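Local atomic coordinates of putative C39-like peptidase (Bacillus anthracis, PDB entry 3ERV), a protein that is of unknown function but, as a member of the C39-like family of papain-type cysteine peptidases, probably cleaves peptide bonds. Residues L34-L46 with A56-M69. Numbering follows the deposited sequence.
With EDO (1,2-ethanediol), chain C.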
ATOM      1  N   LEU A  34      -3.370  -2.002 -16.673  1.00 55.33           N
ATOM      2  CA  LEU A  34      -3.645  -3.395 -16.366  1.00 52.95           C
ATOM      3  C   LEU A  34      -5.071  -3.413 -15.845  1.00 52.75           C
ATOM      4  O   LEU A  34      -5.333  -3.531 -14.627  1.00 51.33           O
ATOM      5  CB  LEU A  34      -2.655  -3.895 -15.299  1.00 52.69           C
ATOM      6  CG  LEU A  34      -1.158  -3.812 -15.638  1.00 49.78           C
ATOM      7  CD1 LEU A  34      -0.345  -4.181 -14.422  1.00 48.60           C
ATOM      8  CD2 LEU A  34      -0.745  -4.715 -16.836  1.00 50.75           C
ATOM      9  N   SER A  35      -6.005  -3.303 -16.786  1.00 51.53           N
ATOM     10  CA  SER A  35      -7.375  -3.012 -16.439  1.00 50.28           C
ATOM     11  C   SER A  35      -8.097  -4.245 -15.889  1.00 48.46           C
ATOM     12  O   SER A  35      -9.201  -4.132 -15.380  1.00 47.89           O
ATOM     13  CB  SER A  35      -8.089  -2.421 -17.660  1.00 51.35           C
ATOM     14  OG  SER A  35      -8.062  -3.338 -18.744  1.00 55.35           O
ATOM     15  N   ASN A  36      -7.462  -5.417 -15.927  1.00 46.70           N
ATOM     16  CA  ASN A  36      -8.114  -6.614 -15.353  1.00 45.60           C
ATOM     17  C   ASN A  36      -7.610  -7.070 -13.997  1.00 44.61           C
ATOM     18  O   ASN A  36      -7.943  -8.188 -13.508  1.00 43.92           O
ATOM     19  CB  ASN A  36      -8.222  -7.773 -16.371  1.00 44.07           C
ATOM     20  CG  ASN A  36      -9.303  -7.505 -17.410  1.00 48.83           C
ATOM     21  OD1 ASN A  36     -10.051  -6.506 -17.288  1.00 49.85           O
ATOM     22  ND2 ASN A  36      -9.444  -8.400 -18.399  1.00 46.00           N
ATOM     23  N   VAL A  37      -6.824  -6.198 -13.383  1.00 43.69           N
ATOM     24  CA  VAL A  37      -6.479  -6.345 -11.972  1.00 43.50           C
ATOM     25  C   VAL A  37      -7.832  -6.356 -11.243  1.00 43.62           C
ATOM     26  O   VAL A  37      -8.651  -5.457 -11.434  1.00 43.20           O
ATOM     27  CB  VAL A  37      -5.553  -5.150 -11.482  1.00 43.85           C
ATOM     28  CG1 VAL A  37      -5.429  -5.105  -9.930  1.00 43.25           C
ATOM     29  CG2 VAL A  37      -4.180  -5.209 -12.207  1.00 40.58           C
ATOM     30  N   PRO A  38      -8.069  -7.381 -10.406  1.00 43.66           N
ATOM     31  CA  PRO A  38      -9.365  -7.499  -9.701  1.00 43.30           C
ATOM     32  C   PRO A  38      -9.654  -6.282  -8.802  1.00 44.25           C
ATOM     33  O   PRO A  38      -8.751  -5.629  -8.341  1.00 43.92           O
ATOM     34  CB  PRO A  38      -9.192  -8.775  -8.833  1.00 42.88           C
ATOM     35  CG  PRO A  38      -8.146  -9.538  -9.449  1.00 45.19           C
ATOM     36  CD  PRO A  38      -7.201  -8.558 -10.209  1.00 41.82           C
ATOM     37  N   PHE A  39     -10.928  -5.973  -8.574  1.00 44.77           N
ATOM     38  CA  PHE A  39     -11.287  -4.807  -7.796  1.00 44.81           C
ATOM     39  C   PHE A  39     -11.911  -5.308  -6.504  1.00 44.73           C
ATOM     40  O   PHE A  39     -12.866  -6.081  -6.532  1.00 44.89           O
ATOM     41  CB  PHE A  39     -12.240  -3.879  -8.623  1.00 46.07           C
ATOM     42  CG  PHE A  39     -13.035  -2.885  -7.786  1.00 48.01           C
ATOM     43  CD1 PHE A  39     -12.519  -1.674  -7.442  1.00 50.47           C
ATOM     44  CD2 PHE A  39     -14.340  -3.192  -7.375  1.00 54.61           C
ATOM     45  CE1 PHE A  39     -13.279  -0.764  -6.657  1.00 55.68           C
ATOM     46  CE2 PHE A  39     -15.101  -2.299  -6.610  1.00 57.08           C
ATOM     47  CZ  PHE A  39     -14.563  -1.083  -6.250  1.00 54.33           C
ATOM     48  N   ILE A  40     -11.353  -4.859  -5.376  1.00 45.29           N
ATOM     49  CA  ILE A  40     -11.891  -5.117  -4.022  1.00 45.46           C
ATOM     50  C   ILE A  40     -11.982  -3.809  -3.192  1.00 46.20           C
ATOM     51  O   ILE A  40     -11.144  -2.899  -3.318  1.00 44.94           O
ATOM     52  CB  ILE A  40     -11.012  -6.147  -3.246  1.00 45.39           C
ATOM     53  CG1 ILE A  40     -10.677  -7.343  -4.153  1.00 46.03           C
ATOM     54  CG2 ILE A  40     -11.770  -6.658  -1.971  1.00 43.54           C
ATOM     55  CD1 ILE A  40      -9.611  -8.313  -3.589  1.00 44.42           C
ATOM     56  N   GLN A  41     -13.007  -3.733  -2.342  1.00 46.45           N
ATOM     57  CA  GLN A  41     -13.203  -2.615  -1.443  1.00 46.53           C
ATOM     58  C   GLN A  41     -12.867  -3.102  -0.033  1.00 45.98           C
ATOM     59  O   GLN A  41     -13.227  -4.224   0.292  1.00 44.42           O
ATOM     60  CB  GLN A  41     -14.676  -2.160  -1.504  1.00 47.39           C
ATOM     61  CG  GLN A  41     -15.007  -1.359  -2.791  1.00 49.30           C
ATOM     62  CD  GLN A  41     -14.163  -0.072  -2.943  1.00 55.89           C
ATOM     63  OE1 GLN A  41     -14.614   1.035  -2.572  1.00 54.62           O
ATOM     64  NE2 GLN A  41     -12.924  -0.209  -3.503  1.00 56.87           N
ATOM     65  N   GLN A  42     -12.205  -2.271   0.795  1.00 44.42           N
ATOM     66  CA  GLN A  42     -11.936  -2.675   2.181  1.00 45.00           C
ATOM     67  C   GLN A  42     -13.216  -2.734   3.042  1.00 45.70           C
ATOM     68  O   GLN A  42     -13.357  -3.635   3.884  1.00 45.63           O
ATOM     69  CB  GLN A  42     -10.871  -1.783   2.840  1.00 44.69           C
ATOM     70  CG  GLN A  42     -11.256  -0.282   3.018  1.00 44.10           C
ATOM     71  CD  GLN A  42     -10.048   0.571   3.398  1.00 41.89           C
ATOM     72  OE1 GLN A  42      -9.159   0.781   2.600  1.00 47.90           O
ATOM     73  NE2 GLN A  42     -10.017   1.051   4.634  1.00 43.37           N
ATOM     74  N   LEU A  43     -14.138  -1.785   2.825  1.00 45.50           N
ATOM     75  CA  LEU A  43     -15.381  -1.730   3.611  1.00 46.65           C
ATOM     76  C   LEU A  43     -16.370  -2.655   3.000  1.00 45.88           C
ATOM     77  O   LEU A  43     -16.296  -2.917   1.812  1.00 47.50           O
ATOM     78  CB  LEU A  43     -15.991  -0.312   3.616  1.00 46.79           C
ATOM     79  CG  LEU A  43     -15.107   0.764   4.197  1.00 47.70           C
ATOM     80  CD1 LEU A  43     -15.650   2.167   3.869  1.00 48.56           C
ATOM     81  CD2 LEU A  43     -14.977   0.542   5.713  1.00 48.24           C
ATOM     82  N   PRO A  44     -17.318  -3.158   3.801  1.00 47.18           N
ATOM     83  CA  PRO A  44     -17.507  -2.742   5.202  1.00 46.13           C
ATOM     84  C   PRO A  44     -16.635  -3.472   6.263  1.00 45.90           C
ATOM     85  O   PRO A  44     -16.504  -2.973   7.375  1.00 45.68           O
ATOM     86  CB  PRO A  44     -18.981  -3.096   5.445  1.00 46.31           C
ATOM     87  CG  PRO A  44     -19.196  -4.339   4.582  1.00 45.59           C
ATOM     88  CD  PRO A  44     -18.443  -4.008   3.317  1.00 45.95           C
ATOM     89  N   GLU A  45     -16.079  -4.642   5.936  1.00 45.49           N
ATOM     90  CA  GLU A  45     -15.364  -5.487   6.914  1.00 45.09           C
ATOM     91  C   GLU A  45     -14.088  -4.915   7.574  1.00 42.75           C
ATOM     92  O   GLU A  45     -13.803  -5.203   8.722  1.00 43.43           O
ATOM     93  CB  GLU A  45     -15.028  -6.827   6.267  1.00 45.24           C
ATOM     94  CG  GLU A  45     -16.240  -7.474   5.701  1.00 48.52           C
ATOM     95  CD  GLU A  45     -16.521  -7.160   4.241  1.00 47.85           C
ATOM     96  OE1 GLU A  45     -16.088  -6.150   3.635  1.00 47.26           O
ATOM     97  OE2 GLU A  45     -17.222  -7.985   3.690  1.00 51.47           O
ATOM     98  N   LEU A  46     -13.342  -4.091   6.864  1.00 42.15           N
ATOM     99  CA  LEU A  46     -12.009  -3.665   7.330  1.00 40.51           C
ATOM    100  C   LEU A  46     -11.908  -2.163   7.328  1.00 41.09           C
ATOM    101  O   LEU A  46     -11.547  -1.595   6.300  1.00 40.27           O
ATOM    102  CB  LEU A  46     -10.909  -4.237   6.422  1.00 40.03           C
ATOM    103  CG  LEU A  46     -10.793  -5.780   6.337  1.00 39.59           C
ATOM    104  CD1 LEU A  46      -9.536  -6.164   5.541  1.00 38.34           C
ATOM    105  CD2 LEU A  46     -10.711  -6.354   7.793  1.00 37.62           C
ATOM    106  N   ALA A  56      -4.340  -7.905  -1.406  1.00 37.97           N
ATOM    107  CA  ALA A  56      -5.212  -8.954  -1.911  1.00 38.27           C
ATOM    108  C   ALA A  56      -5.446  -8.905  -3.442  1.00 39.50           C
ATOM    109  O   ALA A  56      -5.251  -9.900  -4.157  1.00 39.56           O
ATOM    110  CB  ALA A  56      -6.554  -8.998  -1.105  1.00 36.58           C
ATOM    111  N   MET A  57      -5.763  -7.728  -3.950  1.00 40.19           N
ATOM    112  CA  MET A  57      -5.888  -7.503  -5.404  1.00 41.12           C
ATOM    113  C   MET A  57      -4.618  -7.911  -6.168  1.00 41.43           C
ATOM    114  O   MET A  57      -4.699  -8.557  -7.237  1.00 42.09           O
ATOM    115  CB  MET A  57      -6.193  -6.008  -5.700  1.00 39.71           C
ATOM    116  CG  MET A  57      -7.659  -5.544  -5.402  1.00 39.60           C
ATOM    117  SD  MET A  57      -8.070  -3.779  -5.828  1.00 30.41           S
ATOM    118  CE  MET A  57      -7.732  -2.940  -4.279  1.00 37.79           C
ATOM    119  N   MET A  58      -3.453  -7.523  -5.649  1.00 41.78           N
ATOM    120  CA  MET A  58      -2.164  -7.858  -6.273  1.00 41.19           C
ATOM    121  C   MET A  58      -1.950  -9.355  -6.298  1.00 41.74           C
ATOM    122  O   MET A  58      -1.623  -9.936  -7.362  1.00 43.11           O
ATOM    123  CB  MET A  58      -0.990  -7.182  -5.513  1.00 41.53           C
ATOM    124  CG  MET A  58       0.464  -7.189  -6.202  1.00 40.41           C
ATOM    125  SD  MET A  58       1.925  -7.055  -5.101  1.00 31.37           S
ATOM    126  CE  MET A  58       1.922  -8.767  -4.511  1.00 39.86           C
ATOM    127  N   LEU A  59      -2.124  -9.988  -5.130  1.00 41.40           N
ATOM    128  CA  LEU A  59      -1.966 -11.456  -5.013  1.00 40.39           C
ATOM    129  C   LEU A  59      -2.921 -12.261  -5.927  1.00 40.45           C
ATOM    130  O   LEU A  59      -2.495 -13.222  -6.579  1.00 40.83           O
ATOM    131  CB  LEU A  59      -2.186 -11.878  -3.549  1.00 38.82           C
ATOM    132  CG  LEU A  59      -0.995 -11.491  -2.620  1.00 39.31           C
ATOM    133  CD1 LEU A  59      -1.245 -11.951  -1.177  1.00 37.40           C
ATOM    134  CD2 LEU A  59       0.296 -12.105  -3.167  1.00 38.49           C
ATOM    135  N   GLN A  60      -4.208 -11.900  -5.933  1.00 40.07           N
ATOM    136  CA  GLN A  60      -5.182 -12.465  -6.878  1.00 41.82           C
ATOM    137  C   GLN A  60      -4.735 -12.377  -8.333  1.00 42.61           C
ATOM    138  O   GLN A  60      -4.768 -13.385  -9.061  1.00 44.09           O
ATOM    139  CB  GLN A  60      -6.563 -11.795  -6.725  1.00 41.39           C
ATOM    140  CG  GLN A  60      -7.210 -12.193  -5.459  1.00 43.05           C
ATOM    141  CD  GLN A  60      -8.544 -11.523  -5.235  1.00 49.89           C
ATOM    142  OE1 GLN A  60      -9.069 -10.823  -6.123  1.00 47.39           O
ATOM    143  NE2 GLN A  60      -9.121 -11.737  -4.029  1.00 48.38           N
ATOM    144  N   TYR A  61      -4.345 -11.180  -8.777  1.00 42.52           N
ATOM    145  CA  TYR A  61      -3.870 -11.023 -10.161  1.00 43.03           C
ATOM    146  C   TYR A  61      -2.629 -11.874 -10.427  1.00 43.62           C
ATOM    147  O   TYR A  61      -2.442 -12.371 -11.522  1.00 44.05           O
ATOM    148  CB  TYR A  61      -3.474  -9.582 -10.423  1.00 42.70           C
ATOM    149  CG  TYR A  61      -3.357  -9.200 -11.870  1.00 42.16           C
ATOM    150  CD1 TYR A  61      -4.458  -9.296 -12.724  1.00 39.62           C
ATOM    151  CD2 TYR A  61      -2.149  -8.707 -12.377  1.00 39.62           C
ATOM    152  CE1 TYR A  61      -4.364  -8.865 -14.052  1.00 43.11           C
ATOM    153  CE2 TYR A  61      -2.024  -8.312 -13.707  1.00 39.35           C
ATOM    154  CZ  TYR A  61      -3.134  -8.382 -14.526  1.00 42.32           C
ATOM    155  OH  TYR A  61      -3.020  -7.974 -15.807  1.00 45.89           O
ATOM    156  N   ALA A  62      -1.778 -12.018  -9.425  1.00 44.23           N
ATOM    157  CA  ALA A  62      -0.617 -12.902  -9.552  1.00 44.09           C
ATOM    158  C   ALA A  62      -0.988 -14.403  -9.574  1.00 45.18           C
ATOM    159  O   ALA A  62      -0.115 -15.237  -9.767  1.00 45.98           O
ATOM    160  CB  ALA A  62       0.387 -12.609  -8.448  1.00 43.02           C
ATOM    161  N   GLY A  63      -2.268 -14.755  -9.375  1.00 44.31           N
ATOM    162  CA  GLY A  63      -2.649 -16.146  -9.437  1.00 43.50           C
ATOM    163  C   GLY A  63      -2.937 -16.817  -8.097  1.00 43.96           C
ATOM    164  O   GLY A  63      -3.233 -18.009  -8.049  1.00 42.34           O
ATOM    165  N   ILE A  64      -2.873 -16.063  -6.996  1.00 44.07           N
ATOM    166  CA  ILE A  64      -3.092 -16.664  -5.674  1.00 43.50           C
ATOM    167  C   ILE A  64      -4.572 -16.575  -5.281  1.00 43.93           C
ATOM    168  O   ILE A  64      -5.184 -15.499  -5.428  1.00 43.45           O
ATOM    169  CB  ILE A  64      -2.238 -15.954  -4.576  1.00 43.97           C
ATOM    170  CG1 ILE A  64      -0.762 -15.868  -5.009  1.00 43.71           C
ATOM    171  CG2 ILE A  64      -2.476 -16.631  -3.173  1.00 43.01           C
ATOM    172  CD1 ILE A  64      -0.091 -17.239  -5.209  1.00 44.89           C
ATOM    173  N   THR A  65      -5.142 -17.677  -4.780  1.00 42.78           N
ATOM    174  CA  THR A  65      -6.466 -17.622  -4.166  1.00 43.59           C
ATOM    175  C   THR A  65      -6.321 -17.045  -2.737  1.00 44.27           C
ATOM    176  O   THR A  65      -5.731 -17.664  -1.862  1.00 44.32           O
ATOM    177  CB  THR A  65      -7.102 -19.034  -4.071  1.00 43.50           C
ATOM    178  OG1 THR A  65      -7.244 -19.556  -5.391  1.00 42.57           O
ATOM    179  CG2 THR A  65      -8.524 -19.019  -3.341  1.00 42.91           C
ATOM    180  N   VAL A  66      -6.843 -15.859  -2.497  1.00 44.89           N
ATOM    181  CA  VAL A  66      -6.734 -15.295  -1.168  1.00 45.44           C
ATOM    182  C   VAL A  66      -7.733 -14.144  -1.060  1.00 46.34           C
ATOM    183  O   VAL A  66      -8.129 -13.577  -2.074  1.00 46.85           O
ATOM    184  CB  VAL A  66      -5.268 -14.824  -0.868  1.00 45.38           C
ATOM    185  CG1 VAL A  66      -4.864 -13.619  -1.775  1.00 43.47           C
ATOM    186  CG2 VAL A  66      -5.088 -14.521   0.667  1.00 45.77           C
ATOM    187  N   ASP A  67      -8.209 -13.851   0.134  1.00 46.54           N
ATOM    188  CA  ASP A  67      -9.081 -12.700   0.278  1.00 48.22           C
ATOM    189  C   ASP A  67      -8.530 -11.761   1.350  1.00 47.41           C
ATOM    190  O   ASP A  67      -7.641 -12.135   2.115  1.00 47.11           O
ATOM    191  CB  ASP A  67     -10.503 -13.113   0.616  1.00 48.93           C
ATOM    192  CG  ASP A  67     -10.590 -13.787   1.947  1.00 53.35           C
ATOM    193  OD1 ASP A  67     -10.562 -13.148   3.000  1.00 56.05           O
ATOM    194  OD2 ASP A  67     -10.687 -15.004   1.956  1.00 63.68           O
ATOM    195  N   LYS A  68      -9.072 -10.550   1.390  1.00 46.98           N
ATOM    196  CA  LYS A  68      -8.639  -9.531   2.314  1.00 45.99           C
ATOM    197  C   LYS A  68      -8.771  -9.922   3.802  1.00 44.68           C
ATOM    198  O   LYS A  68      -8.001  -9.423   4.615  1.00 45.28           O
ATOM    199  CB  LYS A  68      -9.397  -8.234   2.051  1.00 46.58           C
ATOM    200  CG  LYS A  68     -10.840  -8.235   2.588  1.00 43.61           C
ATOM    201  CD  LYS A  68     -11.665  -7.077   1.933  1.00 42.93           C
ATOM    202  CE  LYS A  68     -12.980  -6.901   2.669  1.00 40.66           C
ATOM    203  NZ  LYS A  68     -14.029  -6.254   1.854  1.00 45.03           N
ATOM    204  N   MET A  69      -9.745 -10.767   4.162  1.00 43.20           N
ATOM    205  CA  MET A  69      -9.936 -11.166   5.558  1.00 41.95           C
ATOM    206  C   MET A  69      -8.815 -12.087   6.043  1.00 41.94           C
ATOM    207  O   MET A  69      -8.359 -12.018   7.199  1.00 41.33           O
ATOM    208  CB  MET A  69     -11.316 -11.851   5.768  1.00 41.43           C
ATOM    209  CG  MET A  69     -12.565 -10.974   5.314  1.00 42.63           C
ATOM    210  SD  MET A  69     -12.580  -9.411   6.214  1.00 36.91           S
ATOM    211  CE  MET A  69     -12.482 -10.048   7.914  1.00 41.31           C
TER
HETATM  212  C1  EDO C   3     -12.200  -4.803 -13.988  1.00 54.61           C
HETATM  213  O1  EDO C   3     -11.883  -5.113 -15.363  1.00 53.08           O
HETATM  214  C2  EDO C   3     -11.338  -5.625 -13.015  1.00 55.11           C
HETATM  215  O2  EDO C   3     -12.078  -6.688 -12.411  1.00 55.68           O
HETATM  216  O   HOH W   1      -4.954  -6.546 -17.056  1.00 49.44           O
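Lys68 reaches across from the start of helix 68-74 to the irregular chain 34-46. Its CB and CG lie against Leu46 CD1, 3.8 Å from Lys68 CG. CD passes Ile40 CG2 at 3.9 Å, the two side chains running in opposite directions, and lies closer still to Gln41 O. Extended beyond CG, the chain carries CE past Glu45 OE1 and ends with NZ among three oxygens: Gln41 O at 2.7 Å, in the carbonyl plane; Glu45 OE1, also at 2.7 Å, a salt bridge in which NZ stands above the carboxylate plane; and, weakly, Gln42 O. NZ thus ties two successive carbonyls to a carboxylate. The loop leads from strand 32-33 to helix 50-61, whose first residue, Cys50, would be the nucleophile of a probable papain-like Cys-His-Asp triad with His178 and Asp194; Gln42 touches Cys50. Further back, Met57, its SD anti to CA (chi2 -177°), sets SD against Ile40 N for a weak N-H...S bond, while its CG packs on Ile40 CG1. Ile40 CD1 meets the amide of Gln60, whose NE2 bonds to Val66 O at 2.9 Å. At the other end, Val37 CG2 sits 3.8 Å over the centre of the Tyr61 ring, a CH-pi contact, and a water joins Tyr61 OH to Asn36 N.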